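Local coordinates for protein Vv2_1132 (PDB 5Y9S) that probably regulates transcription as a tetrameric LysR-type regulator, with a helix-turn-helix DNA-binding domain and a substrate-binding-type regulatory domain, at residues Leu109-Leu114 and Leu234-Val239. Numbering follows the deposited sequence.
Sequences LAVNLL and LSESLV
Glu236 OE1 is hydrogen-bonded to NE2 of His107 of the second subunit, while the aliphatic part of the same side chain packs against Val111 and Asn112 of its own chain. CG of Glu236 lies 3.7 Å from Val111 CG2, and CD follows at 4.0 Å from the same methyl. The two side chains approach from opposite directions. Glu236 CG stands beside its backbone N, and a bend about the CB-CG bond (chi2 78°) turns the carboxylate out of line with CA, CB and CG, while CG itself stays against Val111 and Asn112. Asn112 runs across the Glu236 side chain, roughly at right angles to it; the orientation of its amide is doubtful. The two segments bury 101 Å² between them. Both belong to the LysR substrate-binding domain, which has the fold of periplasmic binding proteins. Helix 107-112 follows strand 100-105, and helix 235-243 follows strand 225-232. The contact sets the C-terminal end of helix 107-112 against the first turn of helix 235-243. Glu236 lies in that turn, just after the N-cap residue Leu234 and Ser235. The second subunit also packs here: Ser237 OG is hydrogen-bonded to O of its Ala110, and its Val111 touches Glu236.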
loop_
_atom_site.group_PDB
_atom_site.type_symbol
_atom_site.label_atom_id
_atom_site.label_comp_id
_atom_site.label_asym_id
_atom_site.label_seq_id
_atom_site.Cartn_x
_atom_site.Cartn_y
_atom_site.Cartn_z
ATOM N N LEU D 109 -30.310 -18.631 1.822
ATOM C CA LEU D 109 -30.602 -19.728 2.735
ATOM C C LEU D 109 -30.605 -19.258 4.176
ATOM O O LEU D 109 -31.319 -19.821 5.013
ATOM C CB LEU D 109 -29.585 -20.850 2.538
ATOM C CG LEU D 109 -29.599 -21.582 1.192
ATOM C CD1 LEU D 109 -28.564 -22.689 1.190
ATOM C CD2 LEU D 109 -30.993 -22.141 0.926
ATOM N N ALA D 110 -29.843 -18.204 4.477
ATOM C CA ALA D 110 -29.711 -17.748 5.855
ATOM C C ALA D 110 -30.993 -17.138 6.423
ATOM O O ALA D 110 -31.103 -17.024 7.649
ATOM C CB ALA D 110 -28.566 -16.738 5.957
ATOM N N VAL D 111 -31.958 -16.732 5.588
ATOM C CA VAL D 111 -33.148 -16.067 6.102
ATOM C C VAL D 111 -34.400 -16.933 6.008
ATOM O O VAL D 111 -35.272 -16.828 6.876
ATOM C CB VAL D 111 -33.384 -14.690 5.432
ATOM C CG1 VAL D 111 -32.089 -13.915 5.317
ATOM C CG2 VAL D 111 -34.032 -14.824 4.069
ATOM N N ASN D 112 -34.511 -17.803 5.009
ATOM C CA ASN D 112 -35.733 -18.573 4.812
ATOM C C ASN D 112 -35.533 -20.067 5.011
ATOM O O ASN D 112 -36.518 -20.818 4.989
ATOM C CB ASN D 112 -36.302 -18.302 3.416
ATOM C CG ASN D 112 -35.213 -18.055 2.395
ATOM O OD1 ASN D 112 -34.324 -18.895 2.210
ATOM N ND2 ASN D 112 -35.255 -16.886 1.740
ATOM N N LEU D 113 -34.298 -20.525 5.221
ATOM C CA LEU D 113 -34.066 -21.921 5.561
ATOM C C LEU D 113 -33.623 -22.087 7.008
ATOM O O LEU D 113 -34.319 -22.737 7.789
ATOM C CB LEU D 113 -33.035 -22.556 4.616
ATOM C CG LEU D 113 -32.897 -24.071 4.806
ATOM C CD1 LEU D 113 -34.128 -24.773 4.267
ATOM C CD2 LEU D 113 -31.636 -24.609 4.137
ATOM N N LEU D 114 -32.490 -21.496 7.394
ATOM C CA LEU D 114 -31.952 -21.761 8.728
ATOM C C LEU D 114 -32.919 -21.396 9.854
ATOM O O LEU D 114 -33.174 -22.254 10.716
ATOM C CB LEU D 114 -30.590 -21.064 8.867
ATOM C CG LEU D 114 -29.564 -21.647 7.890
ATOM C CD1 LEU D 114 -28.192 -21.093 8.141
ATOM C CD2 LEU D 114 -29.544 -23.172 7.977
ATOM N N LEU D 234 -31.210 -12.465 -4.918
ATOM C CA LEU D 234 -31.941 -12.710 -3.673
ATOM C C LEU D 234 -33.335 -13.216 -4.000
ATOM O O LEU D 234 -34.184 -12.450 -4.472
ATOM C CB LEU D 234 -32.002 -11.442 -2.822
ATOM C CG LEU D 234 -30.618 -10.872 -2.514
ATOM C CD1 LEU D 234 -30.709 -9.547 -1.826
ATOM C CD2 LEU D 234 -29.810 -11.863 -1.666
ATOM N N SER D 235 -33.562 -14.506 -3.731
ATOM C CA SER D 235 -34.892 -15.093 -3.881
ATOM C C SER D 235 -35.955 -14.216 -3.244
ATOM O O SER D 235 -37.016 -13.973 -3.834
ATOM C CB SER D 235 -34.916 -16.497 -3.265
ATOM O OG SER D 235 -34.454 -17.438 -4.216
ATOM N N GLU D 236 -35.667 -13.698 -2.053
ATOM C CA GLU D 236 -36.650 -12.934 -1.300
ATOM C C GLU D 236 -37.043 -11.649 -2.010
ATOM O O GLU D 236 -38.141 -11.139 -1.776
ATOM C CB GLU D 236 -36.110 -12.629 0.102
ATOM C CG GLU D 236 -35.285 -13.791 0.725
ATOM C CD GLU D 236 -33.851 -13.893 0.173
ATOM O OE1 GLU D 236 -33.053 -12.969 0.378
ATOM O OE2 GLU D 236 -33.540 -14.887 -0.514
ATOM N N SER D 237 -36.178 -11.125 -2.878
ATOM C CA SER D 237 -36.522 -9.936 -3.655
ATOM C C SER D 237 -37.439 -10.295 -4.807
ATOM O O SER D 237 -38.393 -9.562 -5.088
ATOM C CB SER D 237 -35.266 -9.258 -4.207
ATOM O OG SER D 237 -34.675 -8.467 -3.218
ATOM N N LEU D 238 -37.137 -11.400 -5.501
ATOM C CA LEU D 238 -38.051 -11.876 -6.520
ATOM C C LEU D 238 -39.451 -11.993 -5.946
ATOM O O LEU D 238 -40.424 -11.523 -6.553
ATOM C CB LEU D 238 -37.587 -13.221 -7.070
ATOM C CG LEU D 238 -36.247 -13.140 -7.782
ATOM C CD1 LEU D 238 -35.755 -14.544 -8.026
ATOM C CD2 LEU D 238 -36.336 -12.350 -9.077
ATOM N N VAL D 239 -39.556 -12.555 -4.736
ATOM C CA VAL D 239 -40.862 -12.794 -4.131
ATOM C C VAL D 239 -41.606 -11.476 -3.913
ATOM O O VAL D 239 -42.778 -11.352 -4.274
ATOM C CB VAL D 239 -40.703 -13.598 -2.827
ATOM C CG1 VAL D 239 -41.984 -13.506 -1.975
ATOM C CG2 VAL D 239 -40.375 -15.051 -3.173
#